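Local coordinates for AT-less polyketide synthase (PDB 4QYR), which is a ketosynthase domain of the isomigrastatin polyketide synthase and probably catalyses decarboxylative condensation of carrier-protein-bound acyl units during chain extension, at residues 499-511 and 564-576. Residues are numbered along the deposited sequence; the frame is centred on the assembly and turned at random.
Sequences REAMERRLGFVVG and LDRVTALWCDGAP
Strand 504-510 and helix 564-572 run antiparallel, their axes 176° apart in direction and 7.3 Å apart at closest approach, with Gly-507 set against Thr-568 at the middle. The chief side-chain pair is Arg-505 with Trp-571, which cross at about a right angle. The arginine chain, extended from CG to NE, passes over one indole face: Arg-505 CD stands 3.6 Å from the centroid of the Trp-571 six-membered ring, almost on its normal, a CH-pi contact. Farther along, Arg-505 CZ lies 4.3 Å from the centroid of the Trp-571 five-membered ring, a cation-pi pair whose planes are inclined by 33° rather than stacked flat. Two carbonyls fix the guanidinium. Arg-505 NE donates to Met-502 O (3.0 Å, nearly straight), close to the guanidinium plane, whereas Arg-505 NH1 reaches Trp-571 O at 2.7 Å through a more bent bond, tilted out of that plane. Trp-571 has CG anti to the backbone N (chi1 175°), which lays the indole beside Arg-505 and brings CZ3 near Leu-506 O; Trp-579 meets the ring edge-to-face. At the glycine, Thr-568 CG2 packs on the backbone, 3.3 Å from Gly-507 C. Near the helix start, Val-509 CG1 packs on Leu-564 CD1 at 3.6 Å. Strand 504-510, which falls within the stretch matching the RhiE-like KS-MAT linker family, is central in a three-stranded antiparallel sheet, and the helix runs along it on one face. Because Trp-571 supplies both a carbonyl acceptor and an aromatic face, Arg-505 joins the helix's C-terminal end, closed by a Schellman motif at Gly-574, to the sheet through polar and dispersive contacts together.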
ATOM      1  N   ARG A 499      14.534   8.022 -25.158  1.00 45.57           N
ATOM      2  CA  ARG A 499      14.085   9.384 -24.898  1.00 41.73           C
ATOM      3  C   ARG A 499      12.734   9.665 -25.527  1.00 41.77           C
ATOM      4  O   ARG A 499      12.467   9.283 -26.670  1.00 42.77           O
ATOM      5  CB  ARG A 499      15.110  10.389 -25.407  1.00 41.55           C
ATOM      6  CG  ARG A 499      16.489  10.253 -24.785  1.00 41.55           C
ATOM      7  CD  ARG A 499      16.452  10.760 -23.394  1.00 39.83           C
ATOM      8  NE  ARG A 499      17.762  10.812 -22.767  1.00 40.21           N
ATOM      9  CZ  ARG A 499      18.299   9.798 -22.103  1.00 44.73           C
ATOM     10  NH1 ARG A 499      19.484   9.930 -21.533  1.00 47.74           N
ATOM     11  NH2 ARG A 499      17.657   8.642 -22.019  1.00 37.94           N
ATOM     12  N   GLU A 500      11.861  10.302 -24.757  1.00 38.86           N
ATOM     13  CA  GLU A 500      10.634  10.828 -25.323  1.00 46.03           C
ATOM     14  C   GLU A 500      10.983  11.867 -26.372  1.00 46.46           C
ATOM     15  O   GLU A 500      11.805  12.754 -26.123  1.00 46.75           O
ATOM     16  CB  GLU A 500       9.735  11.445 -24.253  1.00 46.56           C
ATOM     17  CG  GLU A 500       8.587  12.243 -24.832  1.00 56.64           C
ATOM     18  CD  GLU A 500       7.482  12.545 -23.828  1.00 67.27           C
ATOM     19  OE1 GLU A 500       6.746  11.606 -23.436  1.00 70.08           O
ATOM     20  OE2 GLU A 500       7.329  13.732 -23.458  1.00 71.13           O
ATOM     21  N   ALA A 501      10.370  11.735 -27.547  1.00 43.98           N
ATOM     22  CA  ALA A 501      10.512  12.712 -28.617  1.00 46.60           C
ATOM     23  C   ALA A 501       9.624  13.912 -28.335  1.00 55.55           C
ATOM     24  O   ALA A 501       8.404  13.830 -28.433  1.00 46.94           O
ATOM     25  CB  ALA A 501      10.162  12.096 -29.945  1.00 48.73           C
HETATM   26  N   MSE A 502      10.245  15.033 -27.992  1.00 51.46           N
HETATM   27  CA  MSE A 502       9.505  16.170 -27.483  1.00 47.89           C
HETATM   28  C   MSE A 502       9.296  17.261 -28.525  1.00 52.57           C
HETATM   29  O   MSE A 502       9.533  17.057 -29.718  1.00 53.26           O
HETATM   30  CB  MSE A 502      10.217  16.714 -26.253  1.00 47.75           C
HETATM   31  CG  MSE A 502      10.421  15.624 -25.224  1.00 46.67           C
HETATM   32 SE   MSE A 502      11.204  16.151 -23.528  0.70 58.98          SE
HETATM   33  CE  MSE A 502      12.907  15.199 -23.709  1.00 88.32           C
ATOM     34  N   GLU A 503       8.829  18.412 -28.048  1.00 58.53           N
ATOM     35  CA  GLU A 503       8.298  19.467 -28.902  1.00 63.36           C
ATOM     36  C   GLU A 503       9.385  20.050 -29.779  1.00 66.05           C
ATOM     37  O   GLU A 503       9.255  20.040 -30.991  1.00 71.23           O
ATOM     38  CB  GLU A 503       7.640  20.565 -28.060  1.00 67.42           C
ATOM     39  CG  GLU A 503       6.213  20.251 -27.577  1.00 73.83           C
ATOM     40  CD  GLU A 503       6.134  19.506 -26.232  1.00 74.38           C
ATOM     41  OE1 GLU A 503       7.164  18.954 -25.772  1.00 67.52           O
ATOM     42  OE2 GLU A 503       5.025  19.489 -25.634  1.00 77.30           O
ATOM     43  N   ARG A 504      10.463  20.540 -29.170  1.00 64.56           N
ATOM     44  CA  ARG A 504      11.580  21.109 -29.924  1.00 66.94           C
ATOM     45  C   ARG A 504      12.619  20.014 -30.182  1.00 65.62           C
ATOM     46  O   ARG A 504      13.010  19.300 -29.261  1.00 63.70           O
ATOM     47  CB  ARG A 504      12.194  22.288 -29.166  1.00 68.98           C
ATOM     48  CG  ARG A 504      11.431  23.611 -29.295  1.00 71.85           C
ATOM     49  CD  ARG A 504      10.903  23.872 -30.709  1.00 78.17           C
ATOM     50  NE  ARG A 504      11.927  24.462 -31.578  1.00 84.89           N
ATOM     51  CZ  ARG A 504      11.712  24.904 -32.821  1.00 90.04           C
ATOM     52  NH1 ARG A 504      10.497  24.849 -33.350  1.00 93.15           N
ATOM     53  NH2 ARG A 504      12.712  25.423 -33.531  1.00 89.84           N
ATOM     54  N   ARG A 505      13.050  19.872 -31.434  1.00 67.01           N
ATOM     55  CA  ARG A 505      13.914  18.754 -31.817  1.00 59.12           C
ATOM     56  C   ARG A 505      15.216  19.194 -32.503  1.00 64.30           C
ATOM     57  O   ARG A 505      15.233  20.139 -33.286  1.00 68.14           O
ATOM     58  CB  ARG A 505      13.143  17.780 -32.734  1.00 59.76           C
ATOM     59  CG  ARG A 505      11.860  17.221 -32.120  1.00 57.49           C
ATOM     60  CD  ARG A 505      11.222  16.087 -32.941  1.00 58.13           C
ATOM     61  NE  ARG A 505      10.015  15.563 -32.277  1.00 60.66           N
ATOM     62  CZ  ARG A 505       9.287  14.522 -32.696  1.00 61.56           C
ATOM     63  NH1 ARG A 505       9.619  13.848 -33.793  1.00 58.21           N
ATOM     64  NH2 ARG A 505       8.214  14.143 -32.008  1.00 54.43           N
ATOM     65  N   LEU A 506      16.302  18.495 -32.175  1.00 64.61           N
ATOM     66  CA  LEU A 506      17.605  18.580 -32.855  1.00 66.11           C
ATOM     67  C   LEU A 506      17.982  17.217 -33.445  1.00 67.85           C
ATOM     68  O   LEU A 506      17.798  16.189 -32.796  1.00 67.70           O
ATOM     69  CB  LEU A 506      18.698  19.021 -31.877  1.00 65.27           C
ATOM     70  CG  LEU A 506      20.174  18.959 -32.300  1.00 65.33           C
ATOM     71  CD1 LEU A 506      20.424  19.811 -33.506  1.00 69.02           C
ATOM     72  CD2 LEU A 506      21.076  19.419 -31.172  1.00 65.13           C
ATOM     73  N   GLY A 507      18.529  17.200 -34.654  1.00 70.13           N
ATOM     74  CA  GLY A 507      19.001  15.958 -35.242  1.00 67.82           C
ATOM     75  C   GLY A 507      20.157  16.149 -36.214  1.00 76.03           C
ATOM     76  O   GLY A 507      20.251  17.191 -36.874  1.00 76.91           O
ATOM     77  N   PHE A 508      21.030  15.145 -36.312  1.00 74.50           N
ATOM     78  CA  PHE A 508      22.119  15.154 -37.285  1.00 75.72           C
ATOM     79  C   PHE A 508      22.715  13.768 -37.442  1.00 75.97           C
ATOM     80  O   PHE A 508      22.298  12.856 -36.757  1.00 79.80           O
ATOM     81  CB  PHE A 508      23.200  16.170 -36.902  1.00 76.97           C
ATOM     82  CG  PHE A 508      23.828  15.943 -35.560  1.00 74.46           C
ATOM     83  CD1 PHE A 508      25.114  15.449 -35.462  1.00 75.82           C
ATOM     84  CD2 PHE A 508      23.162  16.285 -34.398  1.00 71.11           C
ATOM     85  CE1 PHE A 508      25.709  15.265 -34.224  1.00 77.85           C
ATOM     86  CE2 PHE A 508      23.750  16.104 -33.158  1.00 69.11           C
ATOM     87  CZ  PHE A 508      25.020  15.592 -33.068  1.00 70.47           C
ATOM     88  N   VAL A 509      23.667  13.603 -38.362  1.00 84.44           N
ATOM     89  CA  VAL A 509      24.246  12.287 -38.663  1.00 80.48           C
ATOM     90  C   VAL A 509      25.776  12.282 -38.595  1.00 82.69           C
ATOM     91  O   VAL A 509      26.444  13.110 -39.216  1.00 85.91           O
ATOM     92  CB  VAL A 509      23.810  11.776 -40.059  1.00 83.43           C
ATOM     93  CG1 VAL A 509      24.482  10.456 -40.376  1.00 84.76           C
ATOM     94  CG2 VAL A 509      22.306  11.613 -40.115  1.00 81.48           C
ATOM     95  N   VAL A 510      26.319  11.337 -37.832  1.00 81.14           N
ATOM     96  CA  VAL A 510      27.760  11.238 -37.629  1.00 88.55           C
ATOM     97  C   VAL A 510      28.314   9.898 -38.093  1.00 89.43           C
ATOM     98  O   VAL A 510      27.565   8.934 -38.297  1.00 86.03           O
ATOM     99  CB  VAL A 510      28.137  11.406 -36.152  1.00 80.25           C
ATOM    100  CG1 VAL A 510      27.642  12.738 -35.616  1.00 78.75           C
ATOM    101  CG2 VAL A 510      27.589  10.244 -35.346  1.00 76.77           C
ATOM    102  N   GLY A 511      29.635   9.847 -38.243  1.00 92.64           N
ATOM    103  CA  GLY A 511      30.333   8.607 -38.523  1.00 94.96           C
ATOM    104  C   GLY A 511      31.316   8.272 -37.419  1.00 88.80           C
ATOM    105  O   GLY A 511      31.794   7.148 -37.328  1.00 89.39           O
ATOM    106  N   LEU A 564      20.066   8.864 -44.261  1.00 93.70           N
ATOM    107  CA  LEU A 564      19.874   9.114 -42.834  1.00 90.64           C
ATOM    108  C   LEU A 564      19.478  10.537 -42.483  1.00 93.85           C
ATOM    109  O   LEU A 564      18.589  10.763 -41.656  1.00 93.53           O
ATOM    110  CB  LEU A 564      21.159   8.791 -42.084  1.00 84.95           C
ATOM    111  CG  LEU A 564      21.213   7.496 -41.304  1.00 82.38           C
ATOM    112  CD1 LEU A 564      22.562   7.403 -40.623  1.00 85.97           C
ATOM    113  CD2 LEU A 564      20.083   7.476 -40.298  1.00 78.15           C
ATOM    114  N   ASP A 565      20.174  11.490 -43.098  1.00 95.34           N
ATOM    115  CA  ASP A 565      20.053  12.896 -42.752  1.00 92.79           C
ATOM    116  C   ASP A 565      18.635  13.377 -43.018  1.00 90.63           C
ATOM    117  O   ASP A 565      18.056  14.127 -42.230  1.00 84.58           O
ATOM    118  CB  ASP A 565      21.081  13.716 -43.542  1.00100.55           C
ATOM    119  CG  ASP A 565      21.318  15.094 -42.948  1.00104.39           C
ATOM    120  OD1 ASP A 565      20.843  16.099 -43.534  1.00106.25           O
ATOM    121  OD2 ASP A 565      21.963  15.164 -41.875  1.00103.87           O
ATOM    122  N   ARG A 566      18.071  12.912 -44.122  1.00 89.88           N
ATOM    123  CA  ARG A 566      16.718  13.284 -44.488  1.00 95.06           C
ATOM    124  C   ARG A 566      15.733  12.740 -43.448  1.00 90.22           C
ATOM    125  O   ARG A 566      14.816  13.442 -43.028  1.00 84.60           O
ATOM    126  CB  ARG A 566      16.394  12.775 -45.897  1.00 98.17           C
ATOM    127  CG  ARG A 566      15.085  13.287 -46.478  1.00 98.75           C
ATOM    128  CD  ARG A 566      14.892  14.775 -46.254  1.00 96.00           C
ATOM    129  NE  ARG A 566      13.582  15.197 -46.743  1.00101.39           N
ATOM    130  CZ  ARG A 566      12.986  16.343 -46.421  1.00101.10           C
ATOM    131  NH1 ARG A 566      11.789  16.632 -46.918  1.00 98.61           N
ATOM    132  NH2 ARG A 566      13.587  17.199 -45.604  1.00 94.90           N
ATOM    133  N   VAL A 567      15.934  11.498 -43.023  1.00 87.77           N
ATOM    134  CA  VAL A 567      15.124  10.937 -41.945  1.00 84.76           C
ATOM    135  C   VAL A 567      15.183  11.863 -40.750  1.00 82.05           C
ATOM    136  O   VAL A 567      14.152  12.340 -40.275  1.00 79.19           O
ATOM    137  CB  VAL A 567      15.603   9.543 -41.513  1.00 83.94           C
ATOM    138  CG1 VAL A 567      14.864   9.102 -40.259  1.00 77.43           C
ATOM    139  CG2 VAL A 567      15.432   8.539 -42.653  1.00 90.54           C
ATOM    140  N   THR A 568      16.408  12.118 -40.291  1.00 83.42           N
ATOM    141  CA  THR A 568      16.690  13.053 -39.197  1.00 80.14           C
ATOM    142  C   THR A 568      15.932  14.385 -39.319  1.00 78.93           C
ATOM    143  O   THR A 568      15.280  14.819 -38.367  1.00 72.58           O
ATOM    144  CB  THR A 568      18.224  13.325 -39.100  1.00 80.05           C
ATOM    145  OG1 THR A 568      18.818  12.428 -38.149  1.00 74.69           O
ATOM    146  CG2 THR A 568      18.520  14.758 -38.697  1.00 80.75           C
ATOM    147  N   ALA A 569      15.990  15.008 -40.495  1.00 86.38           N
ATOM    148  CA  ALA A 569      15.336  16.295 -40.705  1.00 79.67           C
ATOM    149  C   ALA A 569      13.811  16.148 -40.778  1.00 84.33           C
ATOM    150  O   ALA A 569      13.083  17.056 -40.383  1.00 84.84           O
ATOM    151  CB  ALA A 569      15.870  16.962 -41.964  1.00 84.18           C
ATOM    152  N   LEU A 570      13.327  15.014 -41.280  1.00 83.12           N
ATOM    153  CA  LEU A 570      11.891  14.734 -41.262  1.00 84.94           C
ATOM    154  C   LEU A 570      11.408  14.552 -39.829  1.00 86.40           C
ATOM    155  O   LEU A 570      10.362  15.081 -39.436  1.00 90.48           O
ATOM    156  CB  LEU A 570      11.559  13.488 -42.079  1.00 86.82           C
ATOM    157  CG  LEU A 570      11.570  13.633 -43.600  1.00 92.53           C
ATOM    158  CD1 LEU A 570      11.365  12.276 -44.261  1.00 94.36           C
ATOM    159  CD2 LEU A 570      10.519  14.630 -44.065  1.00 94.64           C
ATOM    160  N   TRP A 571      12.182  13.803 -39.051  1.00 81.71           N
ATOM    161  CA  TRP A 571      11.845  13.539 -37.667  1.00 76.41           C
ATOM    162  C   TRP A 571      11.728  14.834 -36.878  1.00 79.76           C
ATOM    163  O   TRP A 571      11.003  14.899 -35.888  1.00 82.41           O
ATOM    164  CB  TRP A 571      12.889  12.614 -37.028  1.00 72.05           C
ATOM    165  CG  TRP A 571      12.685  12.392 -35.558  1.00 62.09           C
ATOM    166  CD1 TRP A 571      11.828  11.513 -34.979  1.00 59.94           C
ATOM    167  CD2 TRP A 571      13.348  13.071 -34.487  1.00 60.11           C
ATOM    168  NE1 TRP A 571      11.911  11.597 -33.612  1.00 60.11           N
ATOM    169  CE2 TRP A 571      12.838  12.550 -33.284  1.00 59.61           C
ATOM    170  CE3 TRP A 571      14.323  14.071 -34.426  1.00 65.75           C
ATOM    171  CZ2 TRP A 571      13.274  12.992 -32.035  1.00 56.78           C
ATOM    172  CZ3 TRP A 571      14.753  14.515 -33.177  1.00 63.23           C
ATOM    173  CH2 TRP A 571      14.225  13.982 -32.006  1.00 55.52           C
ATOM    174  N   CYS A 572      12.431  15.873 -37.322  1.00 81.13           N
ATOM    175  CA  CYS A 572      12.420  17.158 -36.611  1.00 83.16           C
ATOM    176  C   CYS A 572      11.126  17.957 -36.785  1.00 81.10           C
ATOM    177  O   CYS A 572      10.703  18.672 -35.872  1.00 76.58           O
ATOM    178  CB  CYS A 572      13.612  18.011 -37.050  1.00 88.29           C
ATOM    179  SG  CYS A 572      15.194  17.389 -36.451  1.00 69.67           S
ATOM    180  N   ASP A 573      10.501  17.841 -37.952  1.00 89.18           N
ATOM    181  CA  ASP A 573       9.226  18.508 -38.170  1.00 88.99           C
ATOM    182  C   ASP A 573       8.056  17.559 -37.926  1.00 83.59           C
ATOM    183  O   ASP A 573       6.920  17.841 -38.318  1.00 79.63           O
ATOM    184  CB  ASP A 573       9.167  19.104 -39.573  1.00 97.23           C
ATOM    185  CG  ASP A 573      10.144  20.252 -39.749  1.00103.21           C
ATOM    186  OD1 ASP A 573      10.075  21.203 -38.938  1.00102.92           O
ATOM    187  OD2 ASP A 573      10.970  20.209 -40.691  1.00106.92           O
ATOM    188  N   GLY A 574       8.346  16.436 -37.271  1.00 82.55           N
ATOM    189  CA  GLY A 574       7.308  15.589 -36.709  1.00 73.73           C
ATOM    190  C   GLY A 574       7.033  14.262 -37.389  1.00 82.85           C
ATOM    191  O   GLY A 574       6.001  13.642 -37.128  1.00 75.09           O
ATOM    192  N   ALA A 575       7.942  13.813 -38.250  1.00 80.55           N
ATOM    193  CA  ALA A 575       7.731  12.553 -38.955  1.00 85.32           C
ATOM    194  C   ALA A 575       7.942  11.380 -38.012  1.00 87.21           C
ATOM    195  O   ALA A 575       8.990  11.280 -37.380  1.00 90.80           O
ATOM    196  CB  ALA A 575       8.655  12.444 -40.153  1.00 90.19           C
ATOM    197  N   PRO A 576       6.939  10.496 -37.893  1.00 84.57           N
ATOM    198  CA  PRO A 576       7.094   9.338 -37.004  1.00 82.78           C
ATOM    199  C   PRO A 576       8.121   8.342 -37.535  1.00 85.24           C
ATOM    200  O   PRO A 576       8.101   7.996 -38.715  1.00 81.94           O
ATOM    201  CB  PRO A 576       5.689   8.722 -36.976  1.00 81.75           C
ATOM    202  CG  PRO A 576       4.780   9.841 -37.360  1.00 81.88           C
ATOM    203  CD  PRO A 576       5.554  10.640 -38.367  1.00 83.35           C
TER